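Local coordinates for potential RNA-dependent RNA polymerase (Human picobirnavirus, PDB 5I62), which synthesises RNA on an RNA template as the viral RNA-dependent RNA polymerase, probably in both transcription and genome replication, at residues A[91-94]-A[95-99]; A[151-154]-A[155-158]; A[267-270]-A[271-275]. One frame throughout, in Å; residues are numbered along the deposited sequence.

Contact 1 (A[91-94]-A[95-99])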
loop_
_atom_site.group_PDB
_atom_site.type_symbol
_atom_site.label_atom_id
_atom_site.label_comp_id
_atom_site.label_asym_id
_atom_site.label_seq_id
_atom_site.Cartn_x
_atom_site.Cartn_y
_atom_site.Cartn_z
ATOM N N ASP A 91 -17.512 6.845 -1.865
ATOM C CA ASP A 91 -16.122 6.537 -1.559
ATOM C C ASP A 91 -15.392 7.776 -1.068
ATOM O O ASP A 91 -14.531 7.684 -0.188
ATOM C CB ASP A 91 -15.433 5.963 -2.794
ATOM C CG ASP A 91 -16.075 4.675 -3.269
ATOM O OD1 ASP A 91 -16.690 3.986 -2.425
ATOM O OD2 ASP A 91 -15.958 4.352 -4.475
ATOM N N ILE A 92 -15.720 8.943 -1.634
ATOM C CA ILE A 92 -15.133 10.201 -1.178
ATOM C C ILE A 92 -15.699 10.605 0.172
ATOM O O ILE A 92 -14.944 10.965 1.082
ATOM C CB ILE A 92 -15.359 11.320 -2.209
ATOM C CG1 ILE A 92 -14.831 10.925 -3.583
ATOM C CG2 ILE A 92 -14.730 12.640 -1.707
ATOM C CD1 ILE A 92 -15.081 12.010 -4.609
ATOM N N ASP A 93 -17.039 10.596 0.286
ATOM C CA ASP A 93 -17.725 10.901 1.538
ATOM C C ASP A 93 -17.081 10.170 2.710
ATOM O O ASP A 93 -16.924 10.733 3.798
ATOM C CB ASP A 93 -19.203 10.507 1.453
ATOM C CG ASP A 93 -20.013 11.385 0.498
ATOM O OD1 ASP A 93 -19.540 12.481 0.123
ATOM O OD2 ASP A 93 -21.143 10.965 0.137
ATOM N N SER A 94 -16.722 8.900 2.500
ATOM C CA SER A 94 -16.174 8.061 3.567
ATOM C C SER A 94 -14.978 8.709 4.256
ATOM O O SER A 94 -14.838 8.637 5.481
ATOM C CB SER A 94 -15.785 6.695 2.997
ATOM O OG SER A 94 -15.404 5.794 4.031
ATOM N N TYR A 95 -14.109 9.372 3.485
ATOM C CA TYR A 95 -12.945 10.012 4.090
ATOM C C TYR A 95 -13.332 11.144 5.030
ATOM O O TYR A 95 -12.598 11.439 5.983
ATOM C CB TYR A 95 -11.999 10.534 3.009
ATOM C CG TYR A 95 -11.190 9.440 2.380
ATOM C CD1 TYR A 95 -11.714 8.654 1.367
ATOM C CD2 TYR A 95 -9.925 9.143 2.855
ATOM C CE1 TYR A 95 -10.982 7.631 0.809
ATOM C CE2 TYR A 95 -9.181 8.117 2.310
ATOM C CZ TYR A 95 -9.717 7.366 1.290
ATOM O OH TYR A 95 -8.970 6.350 0.750
ATOM N N TYR A 96 -14.436 11.829 4.744
ATOM C CA TYR A 96 -14.871 12.965 5.543
ATOM C C TYR A 96 -15.768 12.531 6.695
ATOM O O TYR A 96 -15.722 13.120 7.772
ATOM C CB TYR A 96 -15.617 13.973 4.660
ATOM C CG TYR A 96 -14.698 14.690 3.697
ATOM C CD1 TYR A 96 -14.402 14.145 2.460
ATOM C CD2 TYR A 96 -14.106 15.899 4.046
ATOM C CE1 TYR A 96 -13.537 14.789 1.575
ATOM C CE2 TYR A 96 -13.246 16.558 3.174
ATOM C CZ TYR A 96 -12.964 15.997 1.946
ATOM O OH TYR A 96 -12.104 16.648 1.085
ATOM N N ASP A 97 -16.581 11.509 6.472
ATOM C CA ASP A 97 -17.584 11.119 7.450
ATOM C C ASP A 97 -17.078 10.070 8.436
ATOM O O ASP A 97 -17.592 9.985 9.551
ATOM C CB ASP A 97 -18.827 10.614 6.718
ATOM C CG ASP A 97 -19.502 11.711 5.897
ATOM O OD1 ASP A 97 -19.333 12.908 6.233
ATOM O OD2 ASP A 97 -20.169 11.384 4.892
ATOM N N SER A 98 -16.068 9.284 8.071
ATOM C CA SER A 98 -15.658 8.182 8.934
ATOM C C SER A 98 -14.802 8.619 10.119
ATOM O O SER A 98 -14.518 7.793 10.984
ATOM C CB SER A 98 -14.896 7.120 8.137
ATOM O OG SER A 98 -15.690 6.605 7.075
ATOM N N ILE A 99 -14.344 9.872 10.169
ATOM C CA ILE A 99 -13.468 10.287 11.259
ATOM C C ILE A 99 -14.224 10.812 12.461
ATOM O O ILE A 99 -13.594 11.243 13.433
ATOM C CB ILE A 99 -12.457 11.355 10.815
ATOM C CG1 ILE A 99 -13.210 12.588 10.289
ATOM C CG2 ILE A 99 -11.500 10.756 9.785
ATOM C CD1 ILE A 99 -12.342 13.763 10.026
#
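Asp97 N bonds to Asp93 O at 2.8 Å and Ser98 N to Ser94 O at 2.9 Å, an i to i+4 pattern along helix 89-97. Ser94 O illustrates how a side chain can double a backbone bond: the hydroxyl of Ser98 turns back toward the preceding turn, OG lying 2.7 Å from Ser94 O, and meets that carbonyl from the face opposite to the one used by Ser98 N. With OG beside its backbone N (chi1 -59°), Ser98 is set for this grip. Asp93 O likewise accepts two N-H groups, the second from Tyr96 N above the carbonyl plane. Ile92 lies side by side with Tyr96, four residues on, its CG2 branch 4.1 Å from CE1 of the ring. Tyr95 presents its ring edge to the main chain, CD1 being 3.4 Å from Asp91 O. The carboxylates of Asp93 and Asp97 stay 4.9 Å apart (OD2 to OD2), and the salt bridge from Asp93 to Arg314 probably eases their repulsion. Arg314 also makes a cation-pi contact with Tyr96, while Tyr95 OH bonds to Ser322. On strand 199-205, Tyr95 packs against Val202 and Tyr96 against Trp204; on strand 306-309, Ile92 and Tyr96 both meet Leu306.

Contact 2 (A[151-154]-A[155-158])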
loop_
_atom_site.group_PDB
_atom_site.type_symbol
_atom_site.label_atom_id
_atom_site.label_comp_id
_atom_site.label_asym_id
_atom_site.label_seq_id
_atom_site.Cartn_x
_atom_site.Cartn_y
_atom_site.Cartn_z
ATOM N N LYS A 151 9.842 15.736 -12.515
ATOM C CA LYS A 151 11.146 16.081 -13.065
ATOM C C LYS A 151 11.098 17.428 -13.780
ATOM O O LYS A 151 12.025 18.239 -13.670
ATOM C CB LYS A 151 11.580 14.962 -14.009
ATOM C CG LYS A 151 13.019 14.981 -14.458
ATOM C CD LYS A 151 13.248 13.819 -15.413
ATOM C CE LYS A 151 14.683 13.323 -15.332
ATOM N NZ LYS A 151 15.389 13.409 -16.644
ATOM N N ALA A 152 9.984 17.702 -14.466
ATOM C CA ALA A 152 9.829 18.894 -15.283
ATOM C C ALA A 152 9.639 20.170 -14.470
ATOM O O ALA A 152 9.826 21.262 -15.010
ATOM C CB ALA A 152 8.639 18.713 -16.218
ATOM N N VAL A 153 9.241 20.078 -13.201
ATOM C CA VAL A 153 8.783 21.255 -12.471
ATOM C C VAL A 153 9.560 21.486 -11.180
ATOM O O VAL A 153 9.166 22.324 -10.368
ATOM C CB VAL A 153 7.267 21.185 -12.204
ATOM C CG1 VAL A 153 6.487 21.218 -13.522
ATOM C CG2 VAL A 153 6.904 19.913 -11.353
ATOM N N VAL A 154 10.674 20.778 -10.984
ATOM C CA VAL A 154 11.436 20.914 -9.740
ATOM C C VAL A 154 11.823 22.369 -9.506
ATOM O O VAL A 154 11.635 22.916 -8.405
ATOM C CB VAL A 154 12.680 20.008 -9.760
ATOM C CG1 VAL A 154 13.591 20.343 -8.604
ATOM C CG2 VAL A 154 12.281 18.539 -9.705
ATOM N N SER A 155 12.350 23.027 -10.552
ATOM C CA SER A 155 12.870 24.376 -10.378
ATOM C C SER A 155 11.748 25.363 -10.093
ATOM O O SER A 155 11.980 26.389 -9.453
ATOM C CB SER A 155 13.660 24.815 -11.613
ATOM O OG SER A 155 12.809 24.861 -12.748
ATOM N N LYS A 156 10.536 25.072 -10.550
ATOM C CA LYS A 156 9.384 25.911 -10.243
ATOM C C LYS A 156 8.776 25.619 -8.875
ATOM O O LYS A 156 7.925 26.386 -8.414
ATOM C CB LYS A 156 8.306 25.726 -11.306
ATOM C CG LYS A 156 8.728 26.144 -12.704
ATOM C CD LYS A 156 7.512 26.162 -13.618
ATOM C CE LYS A 156 7.756 25.374 -14.889
ATOM N NZ LYS A 156 6.485 25.078 -15.621
ATOM N N THR A 157 9.175 24.525 -8.227
ATOM C CA THR A 157 8.531 24.069 -7.002
ATOM C C THR A 157 9.316 24.439 -5.754
ATOM O O THR A 157 8.735 24.919 -4.774
ATOM C CB THR A 157 8.307 22.549 -7.056
ATOM O OG1 THR A 157 7.484 22.240 -8.173
ATOM C CG2 THR A 157 7.587 22.053 -5.781
ATOM N N ILE A 158 10.624 24.221 -5.762
ATOM C CA ILE A 158 11.438 24.523 -4.587
ATOM C C ILE A 158 12.209 25.838 -4.772
ATOM O O ILE A 158 12.528 26.201 -5.888
ATOM C CB ILE A 158 12.390 23.357 -4.266
ATOM C CG1 ILE A 158 13.338 23.084 -5.422
ATOM C CG2 ILE A 158 11.595 22.094 -3.929
ATOM C CD1 ILE A 158 14.408 22.022 -5.080
#
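Val154 O is gripped by two backbone N-H groups in succession, Thr157 N at 2.9 Å and Ile158 N at 3.1 Å. The two approaches differ: Ile158 N comes almost straight on, with an N-H...O angle of 170°, whereas Thr157 N sits well above the carbonyl plane, as expected of a three-residue span. The neighbouring carbonyl, Val153 O, takes a weak bond from Lys156 N, bent to 122°, and a stronger one from a hydroxyl, with Thr157 OG1 2.8 Å from Val153 O and again above the plane. Thr157 holds OG1 beside its own backbone N (chi1 -60°), which turns the hydroxyl back toward the preceding turn. This is the familiar habit of serine and threonine in helices, a side-chain bond to the carbonyl four residues earlier, used here in helix 150-157 at the kink around Ser155 and Lys156, just ahead of the strand pair 160-165 and 168-173. The apolar branches follow the same four-residue spacing. Val154 and Ile158 run side by side in the same direction, CG1 of the valine 4.0 Å from CD1 of the isoleucine, and both press on Val133 of helix 129-135. Val153 instead passes Thr157 at a slant, its CG2 branch 4.0 Å from Thr157 OG1. That pair faces helix 208-228, where both touch Phe208; Thr157 reaches Ile212 as well. Lys156 sends its chain, bent at its third torsion, to a cation-pi contact with Tyr146.

Contact 3 (A[267-270]-A[271-275])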
loop_
_atom_site.group_PDB
_atom_site.type_symbol
_atom_site.label_atom_id
_atom_site.label_comp_id
_atom_site.label_asym_id
_atom_site.label_seq_id
_atom_site.Cartn_x
_atom_site.Cartn_y
_atom_site.Cartn_z
ATOM N N GLN A 267 -9.715 5.922 5.918
ATOM C CA GLN A 267 -10.876 6.785 6.096
ATOM C C GLN A 267 -11.169 7.036 7.572
ATOM O O GLN A 267 -11.677 8.103 7.932
ATOM C CB GLN A 267 -12.093 6.171 5.409
ATOM C CG GLN A 267 -12.026 6.048 3.871
ATOM C CD GLN A 267 -11.327 4.787 3.380
ATOM O OE1 GLN A 267 -10.439 4.247 4.042
ATOM N NE2 GLN A 267 -11.744 4.305 2.211
ATOM N N HIS A 268 -10.870 6.069 8.432
ATOM C CA HIS A 268 -11.170 6.178 9.853
ATOM C C HIS A 268 -10.007 6.731 10.658
ATOM O O HIS A 268 -10.093 6.780 11.895
ATOM C CB HIS A 268 -11.559 4.807 10.424
ATOM C CG HIS A 268 -12.902 4.315 9.985
ATOM N ND1 HIS A 268 -13.104 3.679 8.783
ATOM C CD2 HIS A 268 -14.108 4.341 10.603
ATOM C CE1 HIS A 268 -14.379 3.356 8.665
ATOM N NE2 HIS A 268 -15.010 3.745 9.756
ATOM N N PHE A 269 -8.908 7.114 10.006
ATOM C CA PHE A 269 -7.714 7.560 10.731
ATOM C C PHE A 269 -7.979 8.982 11.221
ATOM O O PHE A 269 -7.580 9.977 10.615
ATOM C CB PHE A 269 -6.475 7.455 9.845
ATOM C CG PHE A 269 -5.193 7.314 10.609
ATOM C CD1 PHE A 269 -4.807 6.083 11.135
ATOM C CD2 PHE A 269 -4.379 8.407 10.812
ATOM C CE1 PHE A 269 -3.622 5.955 11.849
ATOM C CE2 PHE A 269 -3.193 8.291 11.541
ATOM C CZ PHE A 269 -2.808 7.068 12.044
ATOM N N ASN A 270 -8.638 9.060 12.374
ATOM C CA ASN A 270 -9.328 10.249 12.862
ATOM C C ASN A 270 -8.373 11.115 13.691
ATOM O O ASN A 270 -7.214 10.771 13.887
ATOM C CB ASN A 270 -10.554 9.792 13.646
ATOM C CG ASN A 270 -10.178 8.861 14.796
ATOM O OD1 ASN A 270 -9.230 9.120 15.536
ATOM N ND2 ASN A 270 -10.918 7.771 14.932
ATOM N N PRO A 271 -8.838 12.264 14.203
ATOM C CA PRO A 271 -7.927 13.154 14.938
ATOM C C PRO A 271 -7.348 12.538 16.198
ATOM O O PRO A 271 -6.291 12.980 16.646
ATOM C CB PRO A 271 -8.806 14.370 15.267
ATOM C CG PRO A 271 -9.803 14.415 14.121
ATOM C CD PRO A 271 -10.113 12.952 13.876
ATOM N N THR A 272 -8.006 11.537 16.784
ATOM C CA THR A 272 -7.401 10.856 17.918
ATOM C C THR A 272 -6.184 10.061 17.466
ATOM O O THR A 272 -5.101 10.179 18.052
ATOM C CB THR A 272 -8.445 9.962 18.596
ATOM O OG1 THR A 272 -9.542 10.773 19.031
ATOM C CG2 THR A 272 -7.847 9.261 19.802
ATOM N N CYS A 273 -6.336 9.279 16.392
ATOM C CA CYS A 273 -5.201 8.566 15.813
ATOM C C CYS A 273 -4.106 9.528 15.372
ATOM O O CYS A 273 -2.917 9.269 15.586
ATOM C CB CYS A 273 -5.643 7.720 14.623
ATOM S SG CYS A 273 -6.772 6.403 15.043
ATOM N N GLN A 274 -4.494 10.637 14.734
ATOM C CA GLN A 274 -3.515 11.603 14.248
ATOM C C GLN A 274 -2.671 12.155 15.394
ATOM O O GLN A 274 -1.455 12.344 15.257
ATOM C CB GLN A 274 -4.232 12.737 13.508
ATOM C CG GLN A 274 -4.962 12.321 12.229
ATOM C CD GLN A 274 -6.072 13.323 11.835
ATOM O OE1 GLN A 274 -5.948 14.527 12.075
ATOM N NE2 GLN A 274 -7.164 12.811 11.241
ATOM N N SER A 275 -3.298 12.429 16.543
ATOM C CA SER A 275 -2.526 13.017 17.630
ATOM C C SER A 275 -1.520 12.024 18.192
ATOM O O SER A 275 -0.491 12.436 18.729
ATOM C CB SER A 275 -3.446 13.536 18.734
ATOM O OG SER A 275 -4.118 12.444 19.322
#
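Asn270, Cys273 and Phe269 bring the loop onto the first turn of helix 271-284, a worked example of the asparagine N-cap. From the N-cap position, the Asn270 carboxamide folds over the helix start: OD1 accepts Cys273 N at 3.0 Å in a fairly straight bond, and takes a weaker, strongly bent one from Thr272 N. Its CG lies between the backbone N and the carbonyl carbon (chi1 57°), which brings the carboxamide over the helix start. Asn270 O, in turn, accepts the regular helical bond from Gln274 N. Phe269, the centre of an inverse gamma turn, slips its ring beneath Cys273, whose CB stands 3.7 Å from the ring centroid, almost on the normal, a CH-pi contact; the sulfur SG lies higher above the same face, 4.7 Å from that centroid. Gln274 adds a further tie. Its NE2 reaches Phe269 O at 2.9 Å, nearly straight at 172°, on a lone pair in the carbonyl plane and with the acceptor in the plane of its own amide. Both ends of the buried Asn270 amide are used, OD1 by the helix N-H groups and ND2 by the backbone oxygen of His380, and the positive end of the helix would probably polarise the carbonyl facing it.

Overall arrangement
Along the chain the three contacts come in series, contact 1 on helix 89-97, contact 2 on helix 150-157 and contact 3 where a loop enters helix 271-284. Contacts 1 and 3 are neighbours, their centres about 12 Å apart, and they touch: Ser98 and Ile99 pack on Gln267, and Ile99 also on Asn270. Contact 3 follows strand 257-261 of the antiparallel sheet, consistent with the polymerase palm. Packed on contact 3 and on strands 199-205 and 306-309, contact 1 thus links this probable palm region to the mixed sheet. Contact 2 lies in a separate part of the fold, its centre about 32 Å from each of the others, although its helix leads into strand 160-165 of that same mixed sheet.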